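Local atomic coordinates of bluetongue virus COAT protein VP7 (Bluetongue virus, PDB entry 1BVP), a protein that forms the homotrimeric capsomers, 260 in all, that assemble on the VP3 scaffold of the virus core, and has host cell surface receptor-binding activity. Residues E266-N269 / V270-R274; P301-R304 / D305-L308; I223-D226 / G227-L231; F101-E104 / A105-I109; G127-L130 / E131-E134. One frame throughout, in Å; residues are numbered along the deposited sequence.

Contact 1 (E266-N269 / V270-R274); sequences EIFN and VYSFR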
loop_
_atom_site.group_PDB
_atom_site.type_symbol
_atom_site.label_atom_id
_atom_site.label_comp_id
_atom_site.label_asym_id
_atom_site.label_seq_id
_atom_site.Cartn_x
_atom_site.Cartn_y
_atom_site.Cartn_z
ATOM N N GLU A 266 6.996 6.585 -4.662
ATOM C CA GLU A 266 7.876 7.198 -5.675
ATOM C C GLU A 266 7.124 8.290 -6.427
ATOM O O GLU A 266 7.645 9.401 -6.650
ATOM C CB GLU A 266 8.381 6.147 -6.672
ATOM C CG GLU A 266 9.185 5.025 -6.020
ATOM C CD GLU A 266 10.263 5.539 -5.038
ATOM O OE1 GLU A 266 11.029 6.481 -5.391
ATOM O OE2 GLU A 266 10.377 4.967 -3.929
ATOM N N ILE A 267 5.914 7.948 -6.865
ATOM C CA ILE A 267 5.050 8.900 -7.540
ATOM C C ILE A 267 4.856 10.126 -6.647
ATOM O O ILE A 267 4.986 11.267 -7.101
ATOM C CB ILE A 267 3.682 8.265 -7.858
ATOM C CG1 ILE A 267 3.845 7.330 -9.052
ATOM C CG2 ILE A 267 2.674 9.368 -8.241
ATOM C CD1 ILE A 267 2.750 6.395 -9.261
ATOM N N PHE A 268 4.573 9.901 -5.371
ATOM C CA PHE A 268 4.392 11.018 -4.438
ATOM C C PHE A 268 5.622 11.932 -4.382
ATOM O O PHE A 268 5.503 13.153 -4.323
ATOM C CB PHE A 268 4.083 10.514 -3.025
ATOM C CG PHE A 268 4.005 11.615 -2.010
ATOM C CD1 PHE A 268 2.968 12.537 -2.040
ATOM C CD2 PHE A 268 4.998 11.770 -1.043
ATOM C CE1 PHE A 268 2.926 13.601 -1.119
ATOM C CE2 PHE A 268 4.967 12.826 -0.124
ATOM C CZ PHE A 268 3.924 13.744 -0.167
ATOM N N ASN A 269 6.793 11.312 -4.313
ATOM C CA ASN A 269 8.044 12.035 -4.264
ATOM C C ASN A 269 8.222 12.913 -5.501
ATOM O O ASN A 269 8.607 14.062 -5.381
ATOM C CB ASN A 269 9.205 11.048 -4.150
ATOM C CG ASN A 269 10.538 11.742 -3.853
ATOM O OD1 ASN A 269 11.578 11.389 -4.418
ATOM N ND2 ASN A 269 10.503 12.748 -2.981
ATOM N N VAL A 270 7.970 12.359 -6.685
ATOM C CA VAL A 270 8.084 13.089 -7.961
ATOM C C VAL A 270 7.148 14.298 -8.043
ATOM O O VAL A 270 7.535 15.356 -8.520
ATOM C CB VAL A 270 7.708 12.177 -9.151
ATOM C CG1 VAL A 270 7.559 12.993 -10.415
ATOM C CG2 VAL A 270 8.707 11.029 -9.304
ATOM N N TYR A 271 5.903 14.135 -7.603
ATOM C CA TYR A 271 4.942 15.230 -7.690
ATOM C C TYR A 271 4.949 16.224 -6.556
ATOM O O TYR A 271 4.186 17.175 -6.573
ATOM C CB TYR A 271 3.540 14.706 -7.973
ATOM C CG TYR A 271 3.388 14.108 -9.361
ATOM C CD1 TYR A 271 3.254 14.923 -10.478
ATOM C CD2 TYR A 271 3.413 12.725 -9.565
ATOM C CE1 TYR A 271 3.156 14.385 -11.780
ATOM C CE2 TYR A 271 3.315 12.176 -10.867
ATOM C CZ TYR A 271 3.187 13.021 -11.957
ATOM O OH TYR A 271 3.080 12.495 -13.229
ATOM N N SER A 272 5.811 16.027 -5.570
ATOM C CA SER A 272 5.913 16.997 -4.488
ATOM C C SER A 272 6.472 18.284 -5.065
ATOM O O SER A 272 7.212 18.309 -6.078
ATOM C CB SER A 272 6.807 16.510 -3.378
ATOM O OG SER A 272 6.148 15.465 -2.729
ATOM N N PHE A 273 6.133 19.353 -4.377
ATOM C CA PHE A 273 6.501 20.679 -4.801
ATOM C C PHE A 273 7.985 21.005 -4.691
ATOM O O PHE A 273 8.609 21.352 -5.705
ATOM C CB PHE A 273 5.656 21.679 -4.005
ATOM C CG PHE A 273 5.941 23.113 -4.336
ATOM C CD1 PHE A 273 5.746 23.596 -5.648
ATOM C CD2 PHE A 273 6.402 23.987 -3.345
ATOM C CE1 PHE A 273 6.008 24.937 -5.974
ATOM C CE2 PHE A 273 6.674 25.336 -3.649
ATOM C CZ PHE A 273 6.469 25.808 -4.978
ATOM N N ARG A 274 8.515 20.903 -3.457
ATOM C CA ARG A 274 9.917 21.224 -3.103
ATOM C C ARG A 274 10.099 22.752 -3.169
ATOM O O ARG A 274 10.153 23.437 -2.133
ATOM C CB ARG A 274 10.906 20.466 -4.008
ATOM C CG ARG A 274 11.137 19.090 -3.451
ATOM C CD ARG A 274 11.864 18.186 -4.376
ATOM N NE ARG A 274 12.451 17.080 -3.625
ATOM C CZ ARG A 274 11.882 15.896 -3.471
ATOM N NH1 ARG A 274 10.706 15.671 -4.046
ATOM N NH2 ARG A 274 12.446 14.986 -2.670
#
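Ile267 and Tyr271 sit one turn apart on helix 263-271, in the helical part of VP7, where the chain leaves this helix for the loop at 272-274. The backbone bonds are the i to i+4 kind of an alpha helix: Val270 N gives to Glu266 O at 3.0 Å and Tyr271 N to Ile267 O at 3.1 Å. At the next residue the pattern tightens to i to i+3, Ser272 N reaching Asn269 O in a weak bond of 3.4 Å.

The apolar part is small. Ile267 and Tyr271 run side by side, pointing the same way, and the CG2 branch of Ile267 touches CD2 of the Tyr271 ring at 3.7 Å. The far end of that ring is fixed by Tyr271 OH, which bonds to Pro292 O.

A second subunit closes over this corner: Glu266 OE1, already bonded to Ser314 OG, also forms a salt bridge with Arg111 of that subunit, and Thr118 of the same subunit bonds to Arg274 N.

Two side chains turn back onto helix carbonyls. Ser272 OG, held beside its own backbone N (chi1 -70°), donates to Phe268 O at 2.9 Å, tilted out of the carbonyl plane. The same hydroxyl lies over one face of the Phe268 ring, toward its rim, with Phe268 CZ 3.8 Å from Ser272 OG. Arg274 stretches from CG to NE, its NE bonded to Thr321 OG1 and its guanidinium in a cation-pi contact with Trp278. Arg274 NH1 meets Asn269 O from within its own plane, 3.0 Å away but bent to 122°, so the bond is weak.

Contact 2 (P301-R304 / D305-L308); sequences PNDR and DSIL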
loop_
_atom_site.group_PDB
_atom_site.type_symbol
_atom_site.label_atom_id
_atom_site.label_comp_id
_atom_site.label_asym_id
_atom_site.label_seq_id
_atom_site.Cartn_x
_atom_site.Cartn_y
_atom_site.Cartn_z
ATOM N N PRO A 301 0.218 3.737 -14.559
ATOM C CA PRO A 301 0.899 3.583 -15.859
ATOM C C PRO A 301 1.154 2.098 -16.043
ATOM O O PRO A 301 1.173 1.339 -15.056
ATOM C CB PRO A 301 2.218 4.344 -15.659
ATOM C CG PRO A 301 1.912 5.294 -14.513
ATOM C CD PRO A 301 1.051 4.474 -13.595
ATOM N N ASN A 302 1.406 1.657 -17.266
ATOM C CA ASN A 302 1.616 0.220 -17.429
ATOM C C ASN A 302 2.744 -0.204 -18.360
ATOM O O ASN A 302 2.893 -1.398 -18.652
ATOM C CB ASN A 302 0.314 -0.443 -17.872
ATOM C CG ASN A 302 -0.147 0.063 -19.200
ATOM O OD1 ASN A 302 -1.045 0.890 -19.265
ATOM N ND2 ASN A 302 0.507 -0.378 -20.279
ATOM N N ASP A 303 3.520 0.763 -18.832
ATOM C CA ASP A 303 4.624 0.483 -19.727
ATOM C C ASP A 303 5.954 0.793 -19.055
ATOM O O ASP A 303 6.033 1.631 -18.142
ATOM C CB ASP A 303 4.484 1.310 -21.007
ATOM C CG ASP A 303 4.388 2.786 -20.730
ATOM O OD1 ASP A 303 3.411 3.207 -20.080
ATOM O OD2 ASP A 303 5.290 3.529 -21.147
ATOM N N ARG A 304 6.994 0.134 -19.550
ATOM C CA ARG A 304 8.343 0.298 -19.061
ATOM C C ARG A 304 8.787 1.756 -18.968
ATOM O O ARG A 304 9.256 2.203 -17.909
ATOM C CB ARG A 304 9.303 -0.465 -19.967
ATOM C CG ARG A 304 10.738 -0.419 -19.525
ATOM C CD ARG A 304 11.640 -1.176 -20.473
ATOM N NE ARG A 304 13.057 -1.030 -20.129
ATOM C CZ ARG A 304 13.771 0.066 -20.381
ATOM N NH1 ARG A 304 13.203 1.121 -20.980
ATOM N NH2 ARG A 304 15.060 0.105 -20.053
ATOM N N ASP A 305 8.578 2.515 -20.040
ATOM C CA ASP A 305 9.017 3.902 -20.059
ATOM C C ASP A 305 8.482 4.774 -18.936
ATOM O O ASP A 305 9.258 5.461 -18.237
ATOM C CB ASP A 305 8.740 4.551 -21.410
ATOM C CG ASP A 305 9.586 3.955 -22.553
ATOM O OD1 ASP A 305 10.579 3.193 -22.330
ATOM O OD2 ASP A 305 9.226 4.271 -23.714
ATOM N N SER A 306 7.174 4.725 -18.723
ATOM C CA SER A 306 6.564 5.534 -17.674
ATOM C C SER A 306 7.094 5.148 -16.319
ATOM O O SER A 306 7.487 6.023 -15.534
ATOM C CB SER A 306 5.067 5.350 -17.703
ATOM O OG SER A 306 4.642 5.633 -19.015
ATOM N N ILE A 307 7.115 3.845 -16.042
ATOM C CA ILE A 307 7.597 3.391 -14.750
ATOM C C ILE A 307 9.045 3.831 -14.517
ATOM O O ILE A 307 9.373 4.388 -13.467
ATOM C CB ILE A 307 7.499 1.890 -14.634
ATOM C CG1 ILE A 307 6.057 1.445 -14.881
ATOM C CG2 ILE A 307 7.964 1.477 -13.266
ATOM C CD1 ILE A 307 5.070 1.962 -13.825
ATOM N N LEU A 308 9.891 3.621 -15.520
ATOM C CA LEU A 308 11.295 3.983 -15.443
ATOM C C LEU A 308 11.463 5.462 -15.170
ATOM O O LEU A 308 12.224 5.873 -14.267
ATOM C CB LEU A 308 11.962 3.680 -16.760
ATOM C CG LEU A 308 13.273 2.911 -16.765
ATOM C CD1 LEU A 308 14.114 3.550 -17.829
ATOM C CD2 LEU A 308 13.973 2.974 -15.436
#
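Asp303 and Ser306 make the first shell, with both carboxylate oxygens in use. Ser306 OG donates to Asp303 OD1 at 2.9 Å, on the syn side and moderately out of the carboxylate plane. Ser306 N gives to Asp303 OD2 at 3.3 Å, coming from well above that plane. The carboxylate can face the helix start because CG sits between the backbone N and carbonyl carbon (chi1 56°). The N-H groups of the helix's first turn would probably stabilise its negative charge, while Asp305, with its OD2 4.8 Å from Asp303 OD2, would work against this.

Next come the backbone bonds: Ile307 N to Asp303 O, nearly straight at 177°, and Leu308 N to Arg304 O at 2.8 Å. Pro301 leans on the same turn, its CB 3.6 Å from Ser306 CB.

Further out, Arg304, extended from CG to NE, runs alongside Leu308. Its NH1 has a long salt bridge to Asp305 OD1, 3.6 Å away at the guanidinium edge, but the firmer partner is Asp2, which takes NH2. Ile307 and Leu308 face helix 103-116. With Asp303 accepting from the amide three residues on, this is a classic aspartate N-cap, here starting the long helix 304-323.

Contact 3 (I223-D226 / G227-L231); sequences IAWD and GQAAL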
loop_
_atom_site.group_PDB
_atom_site.type_symbol
_atom_site.label_atom_id
_atom_site.label_comp_id
_atom_site.label_asym_id
_atom_site.label_seq_id
_atom_site.Cartn_x
_atom_site.Cartn_y
_atom_site.Cartn_z
ATOM N N ILE A 223 -16.933 -15.945 -1.713
ATOM C CA ILE A 223 -17.017 -16.917 -2.758
ATOM C C ILE A 223 -16.098 -16.498 -3.897
ATOM O O ILE A 223 -16.143 -15.363 -4.376
ATOM C CB ILE A 223 -18.454 -16.961 -3.299
ATOM C CG1 ILE A 223 -19.394 -17.548 -2.255
ATOM C CG2 ILE A 223 -18.524 -17.714 -4.629
ATOM C CD1 ILE A 223 -20.835 -17.171 -2.532
ATOM N N ALA A 224 -15.286 -17.436 -4.347
ATOM C CA ALA A 224 -14.394 -17.198 -5.459
ATOM C C ALA A 224 -15.146 -17.626 -6.711
ATOM O O ALA A 224 -15.340 -18.813 -6.959
ATOM C CB ALA A 224 -13.160 -18.016 -5.279
ATOM N N TRP A 225 -15.581 -16.668 -7.499
ATOM C CA TRP A 225 -16.342 -16.988 -8.692
ATOM C C TRP A 225 -15.580 -16.567 -9.937
ATOM O O TRP A 225 -15.132 -15.423 -10.048
ATOM C CB TRP A 225 -17.697 -16.260 -8.612
ATOM C CG TRP A 225 -18.599 -16.395 -9.828
ATOM C CD1 TRP A 225 -18.925 -17.550 -10.479
ATOM C CD2 TRP A 225 -19.246 -15.331 -10.555
ATOM N NE1 TRP A 225 -19.710 -17.273 -11.570
ATOM C CE2 TRP A 225 -19.922 -15.922 -11.643
ATOM C CE3 TRP A 225 -19.318 -13.943 -10.391
ATOM C CZ2 TRP A 225 -20.667 -15.167 -12.574
ATOM C CZ3 TRP A 225 -20.063 -13.186 -11.321
ATOM C CH2 TRP A 225 -20.723 -13.803 -12.394
ATOM N N ASP A 226 -15.491 -17.472 -10.902
ATOM C CA ASP A 226 -14.796 -17.201 -12.157
ATOM C C ASP A 226 -15.498 -16.290 -13.107
ATOM O O ASP A 226 -14.966 -15.995 -14.164
ATOM C CB ASP A 226 -14.492 -18.483 -12.901
ATOM C CG ASP A 226 -15.694 -19.361 -13.046
ATOM O OD1 ASP A 226 -16.101 -19.983 -12.030
ATOM O OD2 ASP A 226 -16.227 -19.427 -14.161
ATOM N N GLY A 227 -16.722 -15.899 -12.793
ATOM C CA GLY A 227 -17.448 -15.000 -13.679
ATOM C C GLY A 227 -18.123 -15.674 -14.858
ATOM O O GLY A 227 -18.815 -15.000 -15.620
ATOM N N GLN A 228 -17.924 -16.985 -15.024
ATOM C CA GLN A 228 -18.526 -17.728 -16.141
ATOM C C GLN A 228 -19.618 -18.679 -15.645
ATOM O O GLN A 228 -20.727 -18.703 -16.194
ATOM C CB GLN A 228 -17.472 -18.548 -16.918
ATOM C CG GLN A 228 -16.425 -17.757 -17.686
ATOM C CD GLN A 228 -17.042 -16.710 -18.611
ATOM O OE1 GLN A 228 -17.723 -17.052 -19.584
ATOM N NE2 GLN A 228 -16.809 -15.429 -18.311
ATOM N N ALA A 229 -19.290 -19.458 -14.614
ATOM C CA ALA A 229 -20.222 -20.425 -14.030
ATOM C C ALA A 229 -21.525 -19.734 -13.673
ATOM O O ALA A 229 -21.519 -18.584 -13.236
ATOM C CB ALA A 229 -19.622 -21.055 -12.789
ATOM N N ALA A 230 -22.635 -20.454 -13.806
ATOM C CA ALA A 230 -23.954 -19.890 -13.515
ATOM C C ALA A 230 -24.172 -19.514 -12.056
ATOM O O ALA A 230 -23.886 -20.289 -11.123
ATOM C CB ALA A 230 -25.030 -20.820 -13.986
ATOM N N LEU A 231 -24.686 -18.305 -11.885
ATOM C CA LEU A 231 -24.976 -17.730 -10.578
ATOM C C LEU A 231 -26.488 -17.838 -10.476
ATOM O O LEU A 231 -27.229 -17.010 -11.027
ATOM C CB LEU A 231 -24.545 -16.273 -10.602
ATOM C CG LEU A 231 -24.276 -15.657 -9.261
ATOM C CD1 LEU A 231 -23.417 -16.593 -8.476
ATOM C CD2 LEU A 231 -23.548 -14.379 -9.521
#
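Trp225 folds back over the loop that follows it, between Gly227 and Leu231. From CB the ring is swung anti to the backbone N (chi1 176°), which lays the indole against the backbone of the residues that follow. CG and CD1 come first, close to the amide nitrogen of Gly227, with CG 3.5 Å from Gly227 N. NE1 is the polar stop: it donates to Ala229 O at 2.8 Å, the acceptor lying in the plane of the ring, and the methyl of Ala229 lies nearby, its CB 4.3 Å from Trp225 CD1. CE2 and CZ2 lie directly against Gly227 CA, CE2 at 3.3 Å from it. Beyond that edge the six-membered ring takes a CH-pi contact on each face. Gly227 CA stands over its centre, 3.4 Å from the centroid, and Leu231 CD2 lies over the opposite face at 4.1 Å, offset toward the rim near CZ3 and CH2.

The strand 223-225 belongs to the larger sheet of the VP7 beta-sandwich domain and strand 231-234 to the smaller, so this loop carries the chain from one sheet to the other. An Asx turn shapes its start. Asp226 OD2 accepts from Gln228 N and from Ala229 N, both at 3.1 Å and both from the same face of the carboxylate, the first from well above the plane and the second on the syn side. Gly227, with left-handed backbone angles (phi 82°), makes the bend and brings its bare CA against the indole. Phe175 meets the tryptophan edge-to-face, Val212 packs against both Trp225 and Leu231, and Gln176 NE2 bonds to Gly227 O.

Contact 4 (F101-E104 / A105-I109); sequences FTTE and AANEI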
loop_
_atom_site.group_PDB
_atom_site.type_symbol
_atom_site.label_atom_id
_atom_site.label_comp_id
_atom_site.label_asym_id
_atom_site.label_seq_id
_atom_site.Cartn_x
_atom_site.Cartn_y
_atom_site.Cartn_z
ATOM N N PHE A 101 27.646 -0.724 -12.042
ATOM C CA PHE A 101 26.342 -0.431 -11.451
ATOM C C PHE A 101 26.204 -1.341 -10.224
ATOM O O PHE A 101 26.864 -2.388 -10.136
ATOM C CB PHE A 101 25.198 -0.628 -12.449
ATOM C CG PHE A 101 25.210 -1.957 -13.158
ATOM C CD1 PHE A 101 24.707 -3.098 -12.538
ATOM C CD2 PHE A 101 25.702 -2.060 -14.450
ATOM C CE1 PHE A 101 24.701 -4.341 -13.212
ATOM C CE2 PHE A 101 25.702 -3.280 -15.134
ATOM C CZ PHE A 101 25.199 -4.428 -14.512
ATOM N N THR A 102 25.458 -0.900 -9.227
ATOM C CA THR A 102 25.295 -1.694 -8.027
ATOM C C THR A 102 24.242 -2.817 -8.140
ATOM O O THR A 102 23.361 -2.801 -8.998
ATOM C CB THR A 102 24.869 -0.803 -6.873
ATOM O OG1 THR A 102 23.652 -0.129 -7.224
ATOM C CG2 THR A 102 25.932 0.215 -6.558
ATOM N N THR A 103 24.348 -3.789 -7.244
ATOM C CA THR A 103 23.396 -4.880 -7.148
ATOM C C THR A 103 21.956 -4.317 -6.979
ATOM O O THR A 103 21.042 -4.799 -7.641
ATOM C CB THR A 103 23.767 -5.787 -5.947
ATOM O OG1 THR A 103 24.930 -6.546 -6.271
ATOM C CG2 THR A 103 22.665 -6.734 -5.618
ATOM N N GLU A 104 21.775 -3.288 -6.138
ATOM C CA GLU A 104 20.468 -2.646 -5.924
ATOM C C GLU A 104 19.927 -2.099 -7.237
ATOM O O GLU A 104 18.832 -2.464 -7.668
ATOM C CB GLU A 104 20.557 -1.476 -4.952
ATOM C CG GLU A 104 20.967 -1.826 -3.528
ATOM C CD GLU A 104 22.340 -2.557 -3.400
ATOM O OE1 GLU A 104 23.367 -2.133 -4.014
ATOM O OE2 GLU A 104 22.382 -3.573 -2.650
ATOM N N ALA A 105 20.706 -1.271 -7.914
ATOM C CA ALA A 105 20.218 -0.708 -9.154
ATOM C C ALA A 105 19.892 -1.794 -10.191
ATOM O O ALA A 105 18.875 -1.743 -10.876
ATOM C CB ALA A 105 21.214 0.275 -9.696
ATOM N N ALA A 106 20.732 -2.806 -10.270
ATOM C CA ALA A 106 20.551 -3.862 -11.253
ATOM C C ALA A 106 19.242 -4.559 -10.995
ATOM O O ALA A 106 18.459 -4.793 -11.896
ATOM C CB ALA A 106 21.700 -4.871 -11.141
ATOM N N ASN A 107 19.041 -4.947 -9.749
ATOM C CA ASN A 107 17.829 -5.649 -9.351
ATOM C C ASN A 107 16.560 -4.825 -9.515
ATOM O O ASN A 107 15.513 -5.330 -9.896
ATOM C CB ASN A 107 17.984 -6.160 -7.929
ATOM C CG ASN A 107 18.814 -7.427 -7.866
ATOM O OD1 ASN A 107 18.284 -8.531 -7.909
ATOM N ND2 ASN A 107 20.117 -7.275 -7.814
ATOM N N GLU A 108 16.671 -3.532 -9.279
ATOM C CA GLU A 108 15.544 -2.651 -9.462
ATOM C C GLU A 108 15.149 -2.562 -10.958
ATOM O O GLU A 108 13.975 -2.695 -11.317
ATOM C CB GLU A 108 15.899 -1.327 -8.853
ATOM C CG GLU A 108 15.119 -0.189 -9.388
ATOM C CD GLU A 108 15.295 1.075 -8.534
ATOM O OE1 GLU A 108 16.005 0.962 -7.461
ATOM O OE2 GLU A 108 14.694 2.138 -8.942
ATOM N N ILE A 109 16.126 -2.445 -11.843
ATOM C CA ILE A 109 15.826 -2.395 -13.273
ATOM C C ILE A 109 15.277 -3.740 -13.757
ATOM O O ILE A 109 14.410 -3.792 -14.628
ATOM C CB ILE A 109 17.066 -2.034 -14.122
ATOM C CG1 ILE A 109 17.612 -0.676 -13.681
ATOM C CG2 ILE A 109 16.685 -1.903 -15.573
ATOM C CD1 ILE A 109 16.603 0.470 -13.749
#
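The first turn of helix 103-116 is capped by Thr102, whose OG1 accepts from Ala105 N at 3.2 Å. The hydroxyl can reach that amide because OG1 sits between the backbone N and the carbonyl carbon (chi1 58°), and OG1 also lies against the methyl of Ala105. The regular helix bonds start at once, Ala106 N to Thr102 O and Glu108 N to Glu104 O, both 2.9 Å. Just ahead of the cap, Phe101 brings CD1 and CE1 of its ring to the methyl of Ala106, CE1 at 3.7 Å from Ala106 CB.

Thr103 O is gripped twice by one residue. Asn107 N gives the ordinary helix bond, and Asn107 ND2 adds an almost straight one (175°). The two donors come from opposite faces of the carbonyl plane, and the carbonyl oxygen lies in the amide plane of the asparagine. Thr103 and Asn107 point the same way, with Thr103 CG2 3.4 Å from Asn107 ND2. That amide group also bonds to Arg13 O of the third subunit, so the bond to Thr103 O probably helps to orient a donor used between chains.

Glu104 packs against Glu104 of both other subunits, which puts this turn close to the threefold axis; Arg13 of the third subunit offers it a long, weak ion pair. Taken together, this is a threonine-capped helix N terminus built into a trimer interface.

Contact 5 (G127-L130 / E131-E134); sequences GFFL and ETEE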
loop_
_atom_site.group_PDB
_atom_site.type_symbol
_atom_site.label_atom_id
_atom_site.label_comp_id
_atom_site.label_asym_id
_atom_site.label_seq_id
_atom_site.Cartn_x
_atom_site.Cartn_y
_atom_site.Cartn_z
ATOM N N GLY A 127 -14.700 -0.048 -7.259
ATOM C CA GLY A 127 -15.855 -0.920 -7.244
ATOM C C GLY A 127 -16.064 -1.570 -8.595
ATOM O O GLY A 127 -15.871 -0.934 -9.654
ATOM N N PHE A 128 -16.479 -2.833 -8.564
ATOM C CA PHE A 128 -16.705 -3.565 -9.794
ATOM C C PHE A 128 -17.670 -2.852 -10.740
ATOM O O PHE A 128 -17.545 -2.950 -11.956
ATOM C CB PHE A 128 -17.200 -4.966 -9.477
ATOM C CG PHE A 128 -17.288 -5.840 -10.685
ATOM C CD1 PHE A 128 -18.439 -5.865 -11.464
ATOM C CD2 PHE A 128 -16.230 -6.637 -11.055
ATOM C CE1 PHE A 128 -18.525 -6.668 -12.584
ATOM C CE2 PHE A 128 -16.312 -7.449 -12.183
ATOM C CZ PHE A 128 -17.464 -7.463 -12.942
ATOM N N PHE A 129 -18.632 -2.127 -10.177
ATOM C CA PHE A 129 -19.638 -1.403 -10.967
ATOM C C PHE A 129 -19.475 0.089 -10.952
ATOM O O PHE A 129 -20.443 0.813 -11.106
ATOM C CB PHE A 129 -21.046 -1.713 -10.476
ATOM C CG PHE A 129 -21.423 -3.144 -10.599
ATOM C CD1 PHE A 129 -21.792 -3.671 -11.843
ATOM C CD2 PHE A 129 -21.374 -3.984 -9.481
ATOM C CE1 PHE A 129 -22.108 -5.048 -11.979
ATOM C CE2 PHE A 129 -21.686 -5.333 -9.596
ATOM C CZ PHE A 129 -22.052 -5.874 -10.855
ATOM N N LEU A 130 -18.256 0.563 -10.784
ATOM C CA LEU A 130 -18.026 1.985 -10.771
ATOM C C LEU A 130 -18.503 2.670 -12.050
ATOM O O LEU A 130 -19.020 3.782 -12.014
ATOM C CB LEU A 130 -16.542 2.257 -10.585
ATOM C CG LEU A 130 -16.193 3.749 -10.502
ATOM C CD1 LEU A 130 -16.299 4.229 -9.057
ATOM C CD2 LEU A 130 -14.795 3.984 -11.056
ATOM N N GLU A 131 -18.376 2.008 -13.188
ATOM C CA GLU A 131 -18.766 2.686 -14.408
ATOM C C GLU A 131 -20.137 2.339 -14.925
ATOM O O GLU A 131 -20.286 1.865 -16.042
ATOM C CB GLU A 131 -17.706 2.496 -15.478
ATOM C CG GLU A 131 -16.336 2.942 -15.015
ATOM C CD GLU A 131 -15.302 2.958 -16.120
ATOM O OE1 GLU A 131 -15.357 2.071 -17.010
ATOM O OE2 GLU A 131 -14.439 3.872 -16.082
ATOM N N THR A 132 -21.144 2.634 -14.115
ATOM C CA THR A 132 -22.538 2.388 -14.450
ATOM C C THR A 132 -23.258 3.738 -14.534
ATOM O O THR A 132 -22.990 4.645 -13.732
ATOM C CB THR A 132 -23.200 1.525 -13.370
ATOM O OG1 THR A 132 -22.879 2.050 -12.066
ATOM C CG2 THR A 132 -22.724 0.107 -13.475
ATOM N N GLU A 133 -24.187 3.867 -15.479
ATOM C CA GLU A 133 -24.900 5.127 -15.641
ATOM C C GLU A 133 -26.118 5.269 -14.745
ATOM O O GLU A 133 -26.535 6.383 -14.430
ATOM C CB GLU A 133 -25.341 5.280 -17.083
ATOM C CG GLU A 133 -24.220 5.449 -18.036
ATOM C CD GLU A 133 -24.703 5.566 -19.451
ATOM O OE1 GLU A 133 -25.112 6.676 -19.883
ATOM O OE2 GLU A 133 -24.690 4.525 -20.128
ATOM N N GLU A 134 -26.675 4.137 -14.330
ATOM C CA GLU A 134 -27.880 4.122 -13.516
ATOM C C GLU A 134 -27.665 3.281 -12.290
ATOM O O GLU A 134 -26.956 2.288 -12.348
ATOM C CB GLU A 134 -29.021 3.455 -14.290
ATOM C CG GLU A 134 -29.290 4.018 -15.667
ATOM C CD GLU A 134 -30.169 3.115 -16.511
ATOM O OE1 GLU A 134 -30.114 1.868 -16.328
ATOM O OE2 GLU A 134 -30.903 3.660 -17.369
#
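Thr132 CG2 comes up to the edge of the Phe129 ring, near its plane, while one face of that ring is covered by Phe128, whose CD1 lies over the centre. Phe128 in turn has Phe129 CE1 at its own edge, and Tyr250 meets it edge-to-face. Both phenylalanines occupy the corners of a type I beta turn, Gly127 to Leu130, closed by Leu130 N to Gly127 O at 3.0 Å, in the beta-sandwich domain of VP7.

Past the turn, the chain bends again. Thr132 N makes a weak bond to Leu130 O, 3.2 Å long and bent to 138°. Nearby, the CG2 methyl of Thr132 rests 3.9 Å from Phe129 CB.

A second subunit binds this corner through Arg189, which bonds to Leu130 O and to Thr132 OG1, and Glu134 joins a parallel beta ladder with one of that subunit's strands, extending the sheet across the interface. The threonine hydroxyl therefore accepts from a neighbouring chain and donates within its own: with OG1 between the backbone N and the carbonyl carbon (chi1 47°), Thr132 OG1 donates a hydrogen bond to Phe129 O at 2.9 Å, nearly along the C=O axis.

Following the chain, the order is contact 4, contact 5, contact 3, contact 1 and contact 2. Each closes just a turn or short loop of its own, so they lie in series and none nests in or crosses another. Contact 4 starts a helix; the chain then enters the beta-sandwich, where contacts 5 and 3 shape two loops about 19 Å apart between centres, before it returns to the helices for contacts 1 and 2. There helices from before and after the beta-sandwich meet: Leu308 CD2 packs on Ile109 CD1 at 4.0 Å, joining contacts 2 and 4. Contacts 1, 4 and 5 also face neighbouring subunits, whereas contacts 2 and 3 stay within the chain.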